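5-oxoprolinase subunit C (Escherichia coli, PDB 5DUD) catalyses, as part of 5-oxoprolinase, the ATP-dependent cleavage of 5-oxoproline to L-glutamate, with release of ADP and inorganic phosphate. Local coordinates at residues A[52-57]-A[110-115]. Numbering follows the deposited sequence.
Sequences ALEITL and RSYLAV
L53, I55 and L113 form the apolar part of one face, which they share with S111, whose OG bonds the T73 and A75 carbonyls. I55 CD1 lies 4.1 Å from L113 CB, and L53 CD1 and L113 CD2 are 4.3 Å apart. L113 continues this layer onto F70 and L72 of strand 68-74. At the end of the pair A52 CB meets A114 CB at 3.9 Å, and helix 34-44 packs on both alanines. Strands 52-56 and 110-115 run antiparallel, their axes at 154°, as neighbours in a five-stranded antiparallel sheet within the carboxyltransferase family region (subdomains A and B), of the cyclophilin-like clan. L53 with L113 and I55 with S111 are the hydrogen-bonded pairs, each joined by two N-H to O bonds; L113 N reaches L53 O at 3.1 Å. In the non-hydrogen-bonded pair E54-Y112 the side chains run alongside one another. With CG anti to the backbone N (chi1 175°), E54 passes its CB and CG along the CE2 side of the ring, and Y112 OH donates to E54 OE2 at 2.8 Å, from above the carboxylate plane. D33 N also bonds this hydroxyl, gripping it twice; L32 N bonds OE2, and OE1 forms a salt bridge with R206. Farther out, R110 CG lies 3.8 Å from T56 OG1, which bonds Y10 O, while R110 NH1 bonds A270 O.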
ATOM      1  N   ALA A  52     -13.135  -0.392  12.194  1.00 30.16           N
ATOM      2  CA  ALA A  52     -13.969   0.807  12.344  1.00 29.86           C
ATOM      3  C   ALA A  52     -14.206   1.455  10.974  1.00 33.26           C
ATOM      4  O   ALA A  52     -13.366   1.327  10.087  1.00 32.74           O
ATOM      5  CB  ALA A  52     -13.302   1.795  13.290  1.00 30.26           C
ATOM      6  N   LEU A  53     -15.337   2.152  10.801  1.00 29.74           N
ATOM      7  CA  LEU A  53     -15.667   2.770   9.515  1.00 29.26           C
ATOM      8  C   LEU A  53     -14.852   4.015   9.227  1.00 32.62           C
ATOM      9  O   LEU A  53     -14.887   4.942  10.024  1.00 32.11           O
ATOM     10  CB  LEU A  53     -17.149   3.179   9.460  1.00 29.87           C
ATOM     11  CG  LEU A  53     -18.175   2.088   9.641  1.00 35.26           C
ATOM     12  CD1 LEU A  53     -19.573   2.670   9.647  1.00 35.97           C
ATOM     13  CD2 LEU A  53     -18.034   1.044   8.573  1.00 37.79           C
ATOM     14  N   GLU A  54     -14.196   4.083   8.059  1.00 29.15           N
ATOM     15  CA  GLU A  54     -13.525   5.304   7.604  1.00 28.70           C
ATOM     16  C   GLU A  54     -14.549   6.060   6.771  1.00 33.25           C
ATOM     17  O   GLU A  54     -15.258   5.424   5.996  1.00 33.19           O
ATOM     18  CB  GLU A  54     -12.258   4.994   6.789  1.00 29.64           C
ATOM     19  CG  GLU A  54     -11.600   6.233   6.199  1.00 39.29           C
ATOM     20  CD  GLU A  54     -10.240   5.992   5.578  1.00 56.11           C
ATOM     21  OE1 GLU A  54     -10.166   5.885   4.333  1.00 46.19           O
ATOM     22  OE2 GLU A  54      -9.246   5.918   6.335  1.00 49.64           O
ATOM     23  N   ILE A  55     -14.672   7.389   6.955  1.00 30.11           N
ATOM     24  CA  ILE A  55     -15.646   8.218   6.226  1.00 30.47           C
ATOM     25  C   ILE A  55     -14.902   9.385   5.616  1.00 34.38           C
ATOM     26  O   ILE A  55     -14.157  10.030   6.340  1.00 33.75           O
ATOM     27  CB  ILE A  55     -16.781   8.726   7.170  1.00 34.12           C
ATOM     28  CG1 ILE A  55     -17.372   7.604   8.067  1.00 34.69           C
ATOM     29  CG2 ILE A  55     -17.894   9.408   6.377  1.00 35.65           C
ATOM     30  CD1 ILE A  55     -17.775   8.094   9.420  1.00 41.55           C
ATOM     31  N   THR A  56     -15.105   9.679   4.313  1.00 31.37           N
ATOM     32  CA  THR A  56     -14.447  10.798   3.636  1.00 31.38           C
ATOM     33  C   THR A  56     -15.481  11.888   3.386  1.00 36.40           C
ATOM     34  O   THR A  56     -16.461  11.645   2.683  1.00 36.49           O
ATOM     35  CB  THR A  56     -13.781  10.332   2.343  1.00 38.28           C
ATOM     36  OG1 THR A  56     -12.925   9.229   2.651  1.00 37.35           O
ATOM     37  CG2 THR A  56     -12.981  11.449   1.660  1.00 36.56           C
ATOM     38  N   LEU A  57     -15.264  13.083   3.974  1.00 33.45           N
ATOM     39  CA  LEU A  57     -16.137  14.263   3.886  1.00 34.16           C
ATOM     40  C   LEU A  57     -17.571  13.947   4.378  1.00 38.13           C
ATOM     41  O   LEU A  57     -18.543  14.138   3.643  1.00 38.49           O
ATOM     42  CB  LEU A  57     -16.158  14.859   2.462  1.00 34.90           C
ATOM     43  CG  LEU A  57     -14.875  15.569   2.028  1.00 39.68           C
ATOM     44  CD1 LEU A  57     -14.777  15.636   0.518  1.00 40.45           C
ATOM     45  CD2 LEU A  57     -14.808  16.975   2.601  1.00 42.62           C
ATOM     46  N   ARG A 110     -11.210  13.221   6.546  1.00 27.22           N
ATOM     47  CA  ARG A 110     -11.672  11.893   6.961  1.00 26.51           C
ATOM     48  C   ARG A 110     -12.117  11.820   8.436  1.00 30.44           C
ATOM     49  O   ARG A 110     -11.452  12.359   9.316  1.00 30.05           O
ATOM     50  CB  ARG A 110     -10.581  10.847   6.684  1.00 25.70           C
ATOM     51  CG  ARG A 110     -10.471  10.526   5.190  1.00 32.80           C
ATOM     52  CD  ARG A 110      -9.083  10.120   4.740  1.00 37.68           C
ATOM     53  NE  ARG A 110      -8.986  10.077   3.276  1.00 44.57           N
ATOM     54  CZ  ARG A 110      -8.623  11.089   2.481  1.00 56.74           C
ATOM     55  NH1 ARG A 110      -8.301  12.274   2.996  1.00 42.96           N
ATOM     56  NH2 ARG A 110      -8.575  10.921   1.162  1.00 42.65           N
ATOM     57  N   SER A 111     -13.249  11.123   8.686  1.00 27.11           N
ATOM     58  CA  SER A 111     -13.851  10.911  10.007  1.00 27.10           C
ATOM     59  C   SER A 111     -14.011   9.413  10.256  1.00 30.76           C
ATOM     60  O   SER A 111     -14.232   8.664   9.308  1.00 30.27           O
ATOM     61  CB  SER A 111     -15.207  11.615  10.083  1.00 31.41           C
ATOM     62  OG  SER A 111     -15.710  11.699  11.408  1.00 41.85           O
ATOM     63  N   TYR A 112     -13.897   8.973  11.519  1.00 27.44           N
ATOM     64  CA  TYR A 112     -13.996   7.548  11.858  1.00 27.36           C
ATOM     65  C   TYR A 112     -15.126   7.287  12.854  1.00 32.13           C
ATOM     66  O   TYR A 112     -15.397   8.127  13.706  1.00 31.72           O
ATOM     67  CB  TYR A 112     -12.655   7.031  12.405  1.00 28.13           C
ATOM     68  CG  TYR A 112     -11.539   7.192  11.399  1.00 29.14           C
ATOM     69  CD1 TYR A 112     -10.935   8.427  11.195  1.00 30.88           C
ATOM     70  CD2 TYR A 112     -11.170   6.143  10.565  1.00 29.62           C
ATOM     71  CE1 TYR A 112      -9.990   8.613  10.193  1.00 31.19           C
ATOM     72  CE2 TYR A 112     -10.201   6.309   9.579  1.00 30.05           C
ATOM     73  CZ  TYR A 112      -9.613   7.549   9.395  1.00 37.17           C
ATOM     74  OH  TYR A 112      -8.647   7.739   8.436  1.00 38.35           O
ATOM     75  N   LEU A 113     -15.789   6.122  12.728  1.00 29.48           N
ATOM     76  CA  LEU A 113     -16.898   5.712  13.587  1.00 30.22           C
ATOM     77  C   LEU A 113     -16.676   4.274  14.085  1.00 34.93           C
ATOM     78  O   LEU A 113     -16.710   3.337  13.288  1.00 34.19           O
ATOM     79  CB  LEU A 113     -18.226   5.828  12.814  1.00 30.69           C
ATOM     80  CG  LEU A 113     -19.485   5.301  13.510  1.00 36.30           C
ATOM     81  CD1 LEU A 113     -19.676   5.948  14.868  1.00 36.76           C
ATOM     82  CD2 LEU A 113     -20.710   5.528  12.663  1.00 39.28           C
ATOM     83  N   ALA A 114     -16.470   4.113  15.404  1.00 32.65           N
ATOM     84  CA  ALA A 114     -16.249   2.816  16.045  1.00 33.32           C
ATOM     85  C   ALA A 114     -17.357   2.506  17.048  1.00 39.16           C
ATOM     86  O   ALA A 114     -17.839   3.408  17.735  1.00 39.19           O
ATOM     87  CB  ALA A 114     -14.907   2.814  16.748  1.00 33.85           C
ATOM     88  N   VAL A 115     -17.741   1.232  17.140  1.00 37.09           N
ATOM     89  CA  VAL A 115     -18.792   0.771  18.053  1.00 38.35           C
ATOM     90  C   VAL A 115     -18.219  -0.335  18.943  1.00 43.40           C
ATOM     91  O   VAL A 115     -17.244  -0.981  18.562  1.00 42.50           O
ATOM     92  CB  VAL A 115     -20.064   0.317  17.287  1.00 42.77           C
ATOM     93  CG1 VAL A 115     -20.525   1.392  16.307  1.00 41.97           C
ATOM     94  CG2 VAL A 115     -19.858  -1.014  16.570  1.00 42.71           C
TER